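PDB 5EZ7: probable FAD-dependent oxidoreductase PA4991 from Pseudomonas aeruginosa PAO1, which binds one FAD per subunit and probably acts as an oxidoreductase of the DAO family, although its physiological substrate is unknown. Local coordinates for residues G16-W21 with P351-R356; R25-G30 with A168-L173; N330-E335 with V341-K346. One frame throughout, in Å; residues are numbered along the deposited sequence.

Interaction 1 of 3, residues G16-W21 with P351-R356; sequences GIAGLW and PDFADR. With FAD (flavin-adenine dinucleotide), chain B.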
loop_
_atom_site.group_PDB
_atom_site.type_symbol
_atom_site.label_atom_id
_atom_site.label_comp_id
_atom_site.label_asym_id
_atom_site.label_seq_id
_atom_site.Cartn_x
_atom_site.Cartn_y
_atom_site.Cartn_z
ATOM N N GLY A 16 3.676 7.041 -0.789
ATOM C CA GLY A 16 3.222 5.722 -0.412
ATOM C C GLY A 16 3.661 4.723 -1.481
ATOM O O GLY A 16 4.464 5.036 -2.355
ATOM N N ILE A 17 3.130 3.511 -1.396
ATOM C CA ILE A 17 3.491 2.503 -2.332
ATOM C C ILE A 17 3.307 2.919 -3.823
ATOM O O ILE A 17 4.119 2.532 -4.654
ATOM C CB ILE A 17 2.723 1.202 -2.069
ATOM C CG1 ILE A 17 3.333 0.073 -2.886
ATOM C CG2 ILE A 17 1.234 1.309 -2.392
ATOM C CD1 ILE A 17 4.561 -0.461 -2.194
ATOM N N ALA A 18 2.246 3.654 -4.168
ATOM C CA ALA A 18 2.014 3.922 -5.551
ATOM C C ALA A 18 3.043 4.906 -6.103
ATOM O O ALA A 18 3.592 4.670 -7.184
ATOM C CB ALA A 18 0.579 4.377 -5.813
ATOM N N GLY A 19 3.317 5.980 -5.371
ATOM C CA GLY A 19 4.302 6.974 -5.776
ATOM C C GLY A 19 5.728 6.450 -5.804
ATOM O O GLY A 19 6.528 6.824 -6.642
ATOM N N LEU A 20 6.050 5.591 -4.853
ATOM C CA LEU A 20 7.395 5.082 -4.721
ATOM C C LEU A 20 7.667 4.036 -5.787
ATOM O O LEU A 20 8.764 3.941 -6.289
ATOM C CB LEU A 20 7.620 4.503 -3.324
ATOM C CG LEU A 20 7.948 5.452 -2.160
ATOM C CD1 LEU A 20 7.916 4.692 -0.826
ATOM C CD2 LEU A 20 9.323 6.105 -2.329
ATOM N N TRP A 21 6.664 3.242 -6.111
ATOM C CA TRP A 21 6.830 2.181 -7.080
ATOM C C TRP A 21 6.983 2.833 -8.398
ATOM O O TRP A 21 7.927 2.569 -9.090
ATOM C CB TRP A 21 5.645 1.207 -7.094
ATOM C CG TRP A 21 5.873 0.040 -7.978
ATOM C CD1 TRP A 21 5.860 0.032 -9.328
ATOM C CD2 TRP A 21 6.192 -1.296 -7.569
ATOM N NE1 TRP A 21 6.159 -1.227 -9.794
ATOM C CE2 TRP A 21 6.331 -2.064 -8.731
ATOM C CE3 TRP A 21 6.368 -1.919 -6.322
ATOM C CZ2 TRP A 21 6.652 -3.423 -8.698
ATOM C CZ3 TRP A 21 6.669 -3.271 -6.290
ATOM C CH2 TRP A 21 6.801 -4.014 -7.469
ATOM N N PRO A 351 2.005 -1.844 -9.205
ATOM C CA PRO A 351 2.651 -1.961 -10.513
ATOM C C PRO A 351 1.725 -1.684 -11.739
ATOM O O PRO A 351 2.217 -1.372 -12.826
ATOM C CB PRO A 351 3.165 -3.418 -10.530
ATOM C CG PRO A 351 3.019 -3.936 -9.142
ATOM C CD PRO A 351 1.923 -3.144 -8.521
ATOM N N ASP A 352 0.417 -1.845 -11.570
ATOM C CA ASP A 352 -0.559 -1.535 -12.606
ATOM C C ASP A 352 -0.731 -0.014 -12.686
ATOM O O ASP A 352 -0.916 0.544 -13.771
ATOM C CB ASP A 352 -1.903 -2.256 -12.335
ATOM C CG ASP A 352 -2.914 -2.048 -13.455
ATOM O OD1 ASP A 352 -2.659 -2.550 -14.582
ATOM O OD2 ASP A 352 -3.954 -1.362 -13.237
ATOM N N PHE A 353 -0.640 0.655 -11.547
ATOM C CA PHE A 353 -0.697 2.129 -11.505
ATOM C C PHE A 353 0.476 2.721 -12.266
ATOM O O PHE A 353 0.259 3.543 -13.152
ATOM C CB PHE A 353 -0.762 2.653 -10.068
ATOM C CG PHE A 353 -0.750 4.154 -9.953
ATOM C CD1 PHE A 353 -1.906 4.900 -10.186
ATOM C CD2 PHE A 353 0.402 4.830 -9.592
ATOM C CE1 PHE A 353 -1.909 6.277 -10.075
ATOM C CE2 PHE A 353 0.407 6.218 -9.471
ATOM C CZ PHE A 353 -0.744 6.938 -9.726
ATOM N N ALA A 354 1.691 2.263 -11.956
ATOM C CA ALA A 354 2.871 2.561 -12.752
ATOM C C ALA A 354 2.693 2.299 -14.262
ATOM O O ALA A 354 2.966 3.174 -15.051
ATOM C CB ALA A 354 4.104 1.850 -12.203
ATOM N N ASP A 355 2.235 1.117 -14.654
ATOM C CA ASP A 355 1.976 0.804 -16.102
ATOM C C ASP A 355 1.047 1.814 -16.752
ATOM O O ASP A 355 1.275 2.181 -17.896
ATOM C CB ASP A 355 1.315 -0.564 -16.310
ATOM C CG ASP A 355 2.200 -1.739 -15.902
ATOM O OD1 ASP A 355 3.444 -1.624 -15.941
ATOM O OD2 ASP A 355 1.637 -2.806 -15.529
ATOM N N ARG A 356 0.011 2.251 -16.027
ATOM C CA ARG A 356 -0.979 3.157 -16.587
ATOM C C ARG A 356 -0.371 4.521 -16.799
ATOM O O ARG A 356 -0.627 5.143 -17.832
ATOM C CB ARG A 356 -2.268 3.199 -15.780
ATOM C CG ARG A 356 -3.221 2.079 -16.173
ATOM C CD ARG A 356 -4.004 1.530 -14.994
ATOM N NE ARG A 356 -4.872 0.406 -15.391
ATOM C CZ ARG A 356 -6.107 0.527 -15.904
ATOM N NH1 ARG A 356 -6.657 1.731 -16.082
ATOM N NH2 ARG A 356 -6.812 -0.560 -16.249
HETATM P PA FAD B . -0.863 6.062 0.661
HETATM O O1A FAD B . -0.103 4.883 1.175
HETATM O O2A FAD B . -1.988 6.655 1.462
HETATM O O5B FAD B . 0.212 7.182 0.335
HETATM C C5B FAD B . -0.145 8.521 0.053
HETATM C C4B FAD B . 1.039 9.363 0.477
HETATM O O4B FAD B . 0.836 10.718 0.043
HETATM C C3B FAD B . 1.216 9.360 1.998
HETATM O O3B FAD B . 2.531 8.932 2.360
HETATM C C2B FAD B . 0.951 10.804 2.382
HETATM O O2B FAD B . 1.702 11.276 3.498
HETATM C C1B FAD B . 1.274 11.559 1.090
HETATM N N9A FAD B . 0.571 12.843 0.975
HETATM C C8A FAD B . -0.721 13.077 1.262
HETATM N N7A FAD B . -1.013 14.371 1.043
HETATM C C5A FAD B . 0.096 14.975 0.601
HETATM C C6A FAD B . 0.452 16.342 0.198
HETATM N N6A FAD B . -0.494 17.293 0.225
HETATM N N1A FAD B . 1.710 16.586 -0.205
HETATM C C2A FAD B . 2.638 15.612 -0.229
HETATM N N3A FAD B . 2.385 14.337 0.133
HETATM C C4A FAD B . 1.149 13.972 0.554
HETATM N N1 FAD B . -3.944 -3.750 -0.422
HETATM C C2 FAD B . -3.466 -4.965 -0.765
HETATM O O2 FAD B . -3.154 -5.179 -1.961
HETATM N N3 FAD B . -3.311 -5.955 0.131
HETATM C C4 FAD B . -3.622 -5.807 1.416
HETATM O O4 FAD B . -3.458 -6.736 2.232
HETATM C C4X FAD B . -4.147 -4.513 1.866
HETATM N N5 FAD B . -4.482 -4.306 3.153
HETATM C C5X FAD B . -4.951 -3.111 3.556
HETATM C C6 FAD B . -5.269 -2.934 4.897
HETATM C C7 FAD B . -5.749 -1.723 5.354
HETATM C C7M FAD B . -6.068 -1.550 6.808
HETATM C C8 FAD B . -5.901 -0.592 4.403
HETATM C C8M FAD B . -6.410 0.765 4.843
HETATM C C9 FAD B . -5.594 -0.776 3.067
HETATM C C9A FAD B . -5.121 -1.996 2.590
HETATM N N10 FAD B . -4.786 -2.213 1.224
HETATM C C10 FAD B . -4.283 -3.461 0.838
HETATM C "C1'" FAD B . -4.901 -1.160 0.228
HETATM C "C2'" FAD B . -3.592 -0.390 0.206
HETATM O "O2'" FAD B . -3.118 -0.118 1.532
HETATM C "C3'" FAD B . -3.736 0.902 -0.587
HETATM O "O3'" FAD B . -4.453 0.618 -1.806
HETATM C "C4'" FAD B . -2.368 1.488 -0.927
HETATM O "O4'" FAD B . -1.445 1.338 0.152
HETATM C "C5'" FAD B . -2.465 2.965 -1.257
HETATM O "O5'" FAD B . -1.188 3.425 -1.721
HETATM P P FAD B . -0.993 4.980 -2.029
HETATM O O1P FAD B . 0.480 5.249 -2.194
HETATM O O2P FAD B . -1.943 5.309 -3.124
HETATM O O3P FAD B . -1.597 5.684 -0.720
#
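Trp21 lays one face of its indole over Pro351. This is the tight part of a buried crossing between helix 350-364 and the helix that follows the glycine-rich GxGxxG turn of a Rossmann-type FAD-binding fold. The short axes pass 8.8 Å apart at -54°, with the methyls of Ala18 and Ala354 meeting the rings of Phe353 and Trp21. With Trp21 CG anti to the backbone N (chi1 -174°), the indole swings to the second helix, where Pro351 CA makes a CH-pi contact 4.0 Å from the centroid of the five-membered ring. Pro351 CG lies nearer the rim, 3.7 Å from Trp21 CZ2, and the methyl Ala354 CB reaches the indole edge at CD1, 3.8 Å away. Trp79 of helix 75-82 also meets the indole.

Nearer the cofactor, Ala18 CB touches Phe353 CD2 at 3.8 Å; a lone methyl fits between that ring and the FAD phosphate.

Beyond this packing the partly exposed Asp355 and Arg356 take no part in the crossing. They bind ionically instead: Arg356 NE meets Asp352 OD2 at 2.9 Å, a salt bridge whose hydrogen bond is weak, and Asp355 pairs with Arg25 and Arg78. Gly16, the N-cap of helix 17-28, has no CB and so lets FAD O5B come close. At the second residue of the helix, Ala18 N donates to FAD O1P at 3.1 Å, with an N-H...acceptor angle of 165°.

Interaction 2 of 3, residues R25-G30 with A168-L173; sequences RLRRAG and AGDSLL
The guanidinium of Arg27 turns one face to the backbone of the 168-171 turn: Ala168 O stands 3.1 Å above its plane, over its centre, and Ser171 N lies over the same face. Asp170 OD1 approaches obliquely, and its carboxylate plane stands 84° from that of the guanidinium. Arg27 NE lies 3.1 Å from Ala168 O, but with the oxygen over the face the angle is too poor for a hydrogen bond; the positive charge facing a carbonyl oxygen probably favours the contact. Arg27 NH2 meets Asp170 OD1 at 3.2 Å in a salt bridge, but the N-H...acceptor angle of 121° makes the hydrogen bond weak. At the next corner NH1 lies 3.5 Å from Ser171 CB. A bend at chi3 (82°) folds the long side chain over so that its flat end can lie across the turn, a reach that suits arginine to this place.

The contact joins Arg27 on helix 17-28 to the 168-171 turn leading into strand 172-174, within the Rossmann-type fold. Helix 17-28 is the crossover of a beta-alpha-beta unit between the parallel strands 10-13 and 33-37, and strand 172-174 lies beside strand 33-37 at the sheet's margin. Glycine with positive phi occurs at both turns: Gly30 ends helix 17-28 in a Schellman motif, its N bonded to Arg27 O at 3.1 Å, and Gly169 turns the chain out of the preceding helix.

Ala168 O is held by its own turn, accepting Ser171 OG at 2.7 Å and Ser171 N at 3.2 Å, both from one face of its plane. Serine suits the position because its short hydroxyl reaches back to that carbonyl while Asn23 ND2 bonds to the same OG; Arg27 NH1 also bonds weakly to Thr33 OG1.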
loop_
_atom_site.group_PDB
_atom_site.type_symbol
_atom_site.label_atom_id
_atom_site.label_comp_id
_atom_site.label_asym_id
_atom_site.label_seq_id
_atom_site.Cartn_x
_atom_site.Cartn_y
_atom_site.Cartn_z
ATOM N N ARG A 25 10.196 2.702 -11.103
ATOM C CA ARG A 25 10.034 2.382 -12.507
ATOM C C ARG A 25 10.565 3.476 -13.465
ATOM O O ARG A 25 11.283 3.176 -14.442
ATOM C CB ARG A 25 8.549 2.107 -12.799
ATOM C CG ARG A 25 8.067 0.744 -12.276
ATOM C CD ARG A 25 8.335 -0.430 -13.240
ATOM N NE ARG A 25 7.532 -0.212 -14.450
ATOM C CZ ARG A 25 6.212 -0.444 -14.563
ATOM N NH1 ARG A 25 5.474 -1.008 -13.577
ATOM N NH2 ARG A 25 5.612 -0.123 -15.694
ATOM N N LEU A 26 10.209 4.737 -13.178
ATOM C CA LEU A 26 10.574 5.849 -14.032
ATOM C C LEU A 26 12.090 6.068 -14.078
ATOM O O LEU A 26 12.688 6.165 -15.188
ATOM C CB LEU A 26 9.844 7.116 -13.621
ATOM C CG LEU A 26 8.345 7.123 -13.957
ATOM C CD1 LEU A 26 7.660 8.352 -13.414
ATOM C CD2 LEU A 26 8.029 7.011 -15.445
ATOM N N ARG A 27 12.703 6.096 -12.895
ATOM C CA ARG A 27 14.149 6.180 -12.776
ATOM C C ARG A 27 14.857 5.048 -13.479
ATOM O O ARG A 27 15.879 5.240 -14.112
ATOM C CB ARG A 27 14.532 6.092 -11.338
ATOM C CG ARG A 27 14.191 7.336 -10.580
ATOM C CD ARG A 27 14.660 7.172 -9.133
ATOM N NE ARG A 27 16.073 7.469 -8.975
ATOM C CZ ARG A 27 16.575 8.696 -9.101
ATOM N NH1 ARG A 27 15.798 9.746 -9.406
ATOM N NH2 ARG A 27 17.849 8.884 -8.905
ATOM N N ARG A 28 14.297 3.857 -13.360
ATOM C CA ARG A 28 14.857 2.701 -14.037
ATOM C C ARG A 28 14.773 2.865 -15.547
ATOM O O ARG A 28 15.691 2.500 -16.249
ATOM C CB ARG A 28 14.122 1.444 -13.625
ATOM C CG ARG A 28 14.893 0.192 -13.950
ATOM C CD ARG A 28 14.055 -1.013 -13.587
ATOM N NE ARG A 28 14.622 -2.240 -14.141
ATOM C CZ ARG A 28 14.919 -3.353 -13.467
ATOM N NH1 ARG A 28 15.420 -4.393 -14.136
ATOM N NH2 ARG A 28 14.744 -3.457 -12.152
ATOM N N ALA A 29 13.670 3.432 -16.031
ATOM C CA ALA A 29 13.511 3.702 -17.447
ATOM C C ALA A 29 14.322 4.927 -17.930
ATOM O O ALA A 29 14.179 5.306 -19.080
ATOM C CB ALA A 29 12.020 3.852 -17.795
ATOM N N GLY A 30 15.151 5.548 -17.069
ATOM C CA GLY A 30 16.009 6.701 -17.450
ATOM C C GLY A 30 15.414 8.094 -17.227
ATOM O O GLY A 30 16.006 9.084 -17.638
ATOM N N ALA A 168 14.841 5.230 -4.989
ATOM C CA ALA A 168 14.553 6.627 -5.268
ATOM C C ALA A 168 15.794 7.432 -5.377
ATOM O O ALA A 168 15.763 8.475 -6.009
ATOM C CB ALA A 168 13.691 7.235 -4.181
ATOM N N GLY A 169 16.856 7.003 -4.702
ATOM C CA GLY A 169 18.115 7.773 -4.670
ATOM C C GLY A 169 17.905 9.191 -4.122
ATOM O O GLY A 169 17.286 9.381 -3.063
ATOM N N ASP A 170 18.350 10.182 -4.894
ATOM C CA ASP A 170 18.281 11.604 -4.509
ATOM C C ASP A 170 16.973 12.302 -4.889
ATOM O O ASP A 170 16.823 13.507 -4.642
ATOM C CB ASP A 170 19.450 12.373 -5.135
ATOM C CG ASP A 170 19.545 12.156 -6.635
ATOM O OD1 ASP A 170 19.473 10.957 -7.020
ATOM O OD2 ASP A 170 19.703 13.131 -7.416
ATOM N N SER A 171 16.022 11.567 -5.459
ATOM C CA SER A 171 14.755 12.170 -5.880
ATOM C C SER A 171 13.856 12.609 -4.714
ATOM O O SER A 171 12.934 13.394 -4.917
ATOM C CB SER A 171 13.977 11.229 -6.833
ATOM O OG SER A 171 13.572 10.010 -6.233
ATOM N N LEU A 172 14.119 12.115 -3.504
ATOM C CA LEU A 172 13.183 12.291 -2.403
ATOM C C LEU A 172 13.212 13.657 -1.743
ATOM O O LEU A 172 14.256 14.096 -1.254
ATOM C CB LEU A 172 13.441 11.251 -1.340
ATOM C CG LEU A 172 13.247 9.809 -1.740
ATOM C CD1 LEU A 172 13.612 8.952 -0.526
ATOM C CD2 LEU A 172 11.832 9.557 -2.215
ATOM N N LEU A 173 12.042 14.285 -1.650
ATOM C CA LEU A 173 11.927 15.599 -1.075
ATOM C C LEU A 173 10.789 15.695 -0.052
ATOM O O LEU A 173 9.610 15.516 -0.382
ATOM C CB LEU A 173 11.705 16.617 -2.186
ATOM C CG LEU A 173 11.436 18.052 -1.725
ATOM C CD1 LEU A 173 12.584 18.684 -0.953
ATOM C CD2 LEU A 173 11.114 18.862 -2.950
#

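Interaction 3 of 3, residues N330-E335 with V341-K346; sequences NAFLAE and VGWPTK. With FAD (flavin-adenine dinucleotide), chain B.
Phe332 and Trp343 pair through two backbone hydrogen bonds: Phe332 N to Trp343 O at 2.9 Å, almost straight at 171°, and Trp343 N to Phe332 O at 3.1 Å. Two residues on, Ala334 N gives to Val341 O at 2.9 Å and Val341 N to Ala334 O at the same 2.9 Å. Between them lies the non-hydrogen-bonded pair Leu333-Gly342, where Gly342 CA comes within 3.3 Å of Phe332 O in a CA-H...O contact; glycine suits the pair because it has no CB to clash with that oxygen.

Around this ladder the side chains divide by face. Phe332 and Trp343 lie side by side and point the same way, Phe332 CD1 touching Trp343 CE3 at the indole's edge, 3.8 Å away, while Trp343 NE1 bonds to Gly207 O. The methyl of Ala334 lies beside branched Val341 on that face. Leu333 takes the other, against helix 350-364, but its CD1 curls back to within 3.4 Å of Val341 O.

Past the strands, Pro344 CD packs 3.1 Å from FAD O2P, and Lys346 CB passes near the flavin's O2. This is an antiparallel beta hairpin closing one margin of the Rossmann-type sheet, its second strand running out into the FAD pocket.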
loop_
_atom_site.group_PDB
_atom_site.type_symbol
_atom_site.label_atom_id
_atom_site.label_comp_id
_atom_site.label_asym_id
_atom_site.label_seq_id
_atom_site.Cartn_x
_atom_site.Cartn_y
_atom_site.Cartn_z
ATOM N N ASN A 330 -8.479 -2.953 -10.985
ATOM C CA ASN A 330 -7.437 -2.168 -11.702
ATOM C C ASN A 330 -7.099 -0.926 -10.921
ATOM O O ASN A 330 -7.909 -0.437 -10.115
ATOM C CB ASN A 330 -7.893 -1.719 -13.086
ATOM C CG ASN A 330 -8.191 -2.875 -14.008
ATOM O OD1 ASN A 330 -7.349 -3.259 -14.818
ATOM N ND2 ASN A 330 -9.390 -3.442 -13.889
ATOM N N ALA A 331 -5.895 -0.420 -11.145
ATOM C CA ALA A 331 -5.540 0.884 -10.654
ATOM C C ALA A 331 -6.415 1.867 -11.404
ATOM O O ALA A 331 -6.944 1.536 -12.455
ATOM C CB ALA A 331 -4.069 1.168 -10.935
ATOM N N PHE A 332 -6.604 3.049 -10.833
ATOM C CA PHE A 332 -7.330 4.143 -11.496
ATOM C C PHE A 332 -6.369 5.331 -11.805
ATOM O O PHE A 332 -5.579 5.776 -10.936
ATOM C CB PHE A 332 -8.501 4.596 -10.609
ATOM C CG PHE A 332 -9.218 5.810 -11.128
ATOM C CD1 PHE A 332 -8.752 7.092 -10.851
ATOM C CD2 PHE A 332 -10.329 5.677 -11.961
ATOM C CE1 PHE A 332 -9.410 8.189 -11.372
ATOM C CE2 PHE A 332 -10.961 6.789 -12.504
ATOM C CZ PHE A 332 -10.515 8.039 -12.193
ATOM N N LEU A 333 -6.458 5.848 -13.020
ATOM C CA LEU A 333 -5.730 7.037 -13.414
ATOM C C LEU A 333 -6.589 7.954 -14.242
ATOM O O LEU A 333 -7.335 7.494 -15.078
ATOM C CB LEU A 333 -4.510 6.649 -14.228
ATOM C CG LEU A 333 -3.512 7.755 -14.608
ATOM C CD1 LEU A 333 -2.936 8.476 -13.427
ATOM C CD2 LEU A 333 -2.382 7.118 -15.380
ATOM N N ALA A 334 -6.454 9.252 -13.999
ATOM C CA ALA A 334 -7.057 10.287 -14.801
ATOM C C ALA A 334 -6.046 11.398 -15.112
ATOM O O ALA A 334 -5.008 11.521 -14.444
ATOM C CB ALA A 334 -8.210 10.869 -14.043
ATOM N N GLU A 335 -6.376 12.239 -16.084
ATOM C CA GLU A 335 -5.561 13.389 -16.421
ATOM C C GLU A 335 -6.329 14.611 -16.822
ATOM O O GLU A 335 -7.372 14.501 -17.330
ATOM C CB GLU A 335 -4.623 13.059 -17.572
ATOM C CG GLU A 335 -5.239 12.188 -18.629
ATOM C CD GLU A 335 -4.289 11.932 -19.781
ATOM O OE1 GLU A 335 -3.459 12.809 -20.158
ATOM O OE2 GLU A 335 -4.391 10.830 -20.337
ATOM N N VAL A 341 -3.285 11.826 -12.097
ATOM C CA VAL A 341 -3.724 11.664 -10.736
ATOM C C VAL A 341 -4.449 10.332 -10.553
ATOM O O VAL A 341 -5.299 9.934 -11.392
ATOM C CB VAL A 341 -4.680 12.824 -10.340
ATOM C CG1 VAL A 341 -5.826 13.008 -11.369
ATOM C CG2 VAL A 341 -5.239 12.621 -8.934
ATOM N N GLY A 342 -4.172 9.663 -9.444
ATOM C CA GLY A 342 -4.902 8.458 -9.189
ATOM C C GLY A 342 -4.622 7.731 -7.931
ATOM O O GLY A 342 -3.961 8.241 -7.026
ATOM N N TRP A 343 -5.183 6.520 -7.909
ATOM C CA TRP A 343 -5.168 5.630 -6.769
ATOM C C TRP A 343 -4.986 4.186 -7.237
ATOM O O TRP A 343 -5.580 3.790 -8.212
ATOM C CB TRP A 343 -6.486 5.759 -6.048
ATOM C CG TRP A 343 -6.772 7.128 -5.476
ATOM C CD1 TRP A 343 -6.373 7.613 -4.257
ATOM C CD2 TRP A 343 -7.583 8.142 -6.058
ATOM N NE1 TRP A 343 -6.887 8.885 -4.051
ATOM C CE2 TRP A 343 -7.625 9.230 -5.149
ATOM C CE3 TRP A 343 -8.303 8.235 -7.246
ATOM C CZ2 TRP A 343 -8.324 10.395 -5.418
ATOM C CZ3 TRP A 343 -9.004 9.376 -7.502
ATOM C CH2 TRP A 343 -9.002 10.452 -6.599
ATOM N N PRO A 344 -4.173 3.392 -6.536
ATOM C CA PRO A 344 -3.972 1.995 -6.915
ATOM C C PRO A 344 -5.150 1.106 -6.581
ATOM O O PRO A 344 -5.355 0.134 -7.266
ATOM C CB PRO A 344 -2.725 1.593 -6.121
ATOM C CG PRO A 344 -2.721 2.469 -4.947
ATOM C CD PRO A 344 -3.339 3.770 -5.388
ATOM N N THR A 345 -5.916 1.448 -5.546
ATOM C CA THR A 345 -7.049 0.668 -5.020
ATOM C C THR A 345 -6.589 -0.472 -4.115
ATOM O O THR A 345 -7.198 -0.709 -3.059
ATOM C CB THR A 345 -8.099 0.198 -6.074
ATOM O OG1 THR A 345 -7.589 -0.884 -6.863
ATOM C CG2 THR A 345 -8.532 1.366 -6.993
ATOM N N LYS A 346 -5.511 -1.153 -4.510
ATOM C CA LYS A 346 -4.840 -2.146 -3.679
ATOM C C LYS A 346 -3.360 -1.902 -3.740
ATOM O O LYS A 346 -2.870 -1.367 -4.694
ATOM C CB LYS A 346 -5.218 -3.545 -4.160
ATOM C CG LYS A 346 -6.522 -3.970 -3.529
ATOM C CD LYS A 346 -7.264 -5.042 -4.293
ATOM C CE LYS A 346 -8.493 -5.503 -3.492
ATOM N NZ LYS A 346 -8.720 -6.975 -3.678
HETATM P PA FAD B . -0.863 6.062 0.661
HETATM O O1A FAD B . -0.103 4.883 1.175
HETATM O O2A FAD B . -1.988 6.655 1.462
HETATM O O5B FAD B . 0.212 7.182 0.335
HETATM C C5B FAD B . -0.145 8.521 0.053
HETATM C C4B FAD B . 1.039 9.363 0.477
HETATM O O4B FAD B . 0.836 10.718 0.043
HETATM C C3B FAD B . 1.216 9.360 1.998
HETATM O O3B FAD B . 2.531 8.932 2.360
HETATM C C2B FAD B . 0.951 10.804 2.382
HETATM O O2B FAD B . 1.702 11.276 3.498
HETATM C C1B FAD B . 1.274 11.559 1.090
HETATM N N9A FAD B . 0.571 12.843 0.975
HETATM C C8A FAD B . -0.721 13.077 1.262
HETATM N N7A FAD B . -1.013 14.371 1.043
HETATM C C5A FAD B . 0.096 14.975 0.601
HETATM C C6A FAD B . 0.452 16.342 0.198
HETATM N N6A FAD B . -0.494 17.293 0.225
HETATM N N1A FAD B . 1.710 16.586 -0.205
HETATM C C2A FAD B . 2.638 15.612 -0.229
HETATM N N3A FAD B . 2.385 14.337 0.133
HETATM C C4A FAD B . 1.149 13.972 0.554
HETATM N N1 FAD B . -3.944 -3.750 -0.422
HETATM C C2 FAD B . -3.466 -4.965 -0.765
HETATM O O2 FAD B . -3.154 -5.179 -1.961
HETATM N N3 FAD B . -3.311 -5.955 0.131
HETATM C C4 FAD B . -3.622 -5.807 1.416
HETATM O O4 FAD B . -3.458 -6.736 2.232
HETATM C C4X FAD B . -4.147 -4.513 1.866
HETATM N N5 FAD B . -4.482 -4.306 3.153
HETATM C C5X FAD B . -4.951 -3.111 3.556
HETATM C C6 FAD B . -5.269 -2.934 4.897
HETATM C C7 FAD B . -5.749 -1.723 5.354
HETATM C C7M FAD B . -6.068 -1.550 6.808
HETATM C C8 FAD B . -5.901 -0.592 4.403
HETATM C C8M FAD B . -6.410 0.765 4.843
HETATM C C9 FAD B . -5.594 -0.776 3.067
HETATM C C9A FAD B . -5.121 -1.996 2.590
HETATM N N10 FAD B . -4.786 -2.213 1.224
HETATM C C10 FAD B . -4.283 -3.461 0.838
HETATM C "C1'" FAD B . -4.901 -1.160 0.228
HETATM C "C2'" FAD B . -3.592 -0.390 0.206
HETATM O "O2'" FAD B . -3.118 -0.118 1.532
HETATM C "C3'" FAD B . -3.736 0.902 -0.587
HETATM O "O3'" FAD B . -4.453 0.618 -1.806
HETATM C "C4'" FAD B . -2.368 1.488 -0.927
HETATM O "O4'" FAD B . -1.445 1.338 0.152
HETATM C "C5'" FAD B . -2.465 2.965 -1.257
HETATM O "O5'" FAD B . -1.188 3.425 -1.721
HETATM P P FAD B . -0.993 4.980 -2.029
HETATM O O1P FAD B . 0.480 5.249 -2.194
HETATM O O2P FAD B . -1.943 5.309 -3.124
HETATM O O3P FAD B . -1.597 5.684 -0.720
#

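Interactions 1 and 3 are buried and both touch FAD; interaction 2 is partly buried, its centre lies about 19 Å from the centre of the chain, and it has no part in the cofactor site. Helix 17-28 serves interaction 1 with its first turn and interaction 2 with its last, so apolar packing beside the phosphate gives way to charge and carbonyl contacts nearer solvent. Helix 350-364 links the set: the Asp355-Arg25 salt bridge ties interaction 1 to interaction 2, and Asp352 OD2 probably accepts Ala331 N of interaction 3. Interactions 2 and 3 do not touch, yet they reach the two outermost strands of one sheet; interaction 3 is held chiefly by backbone bonds.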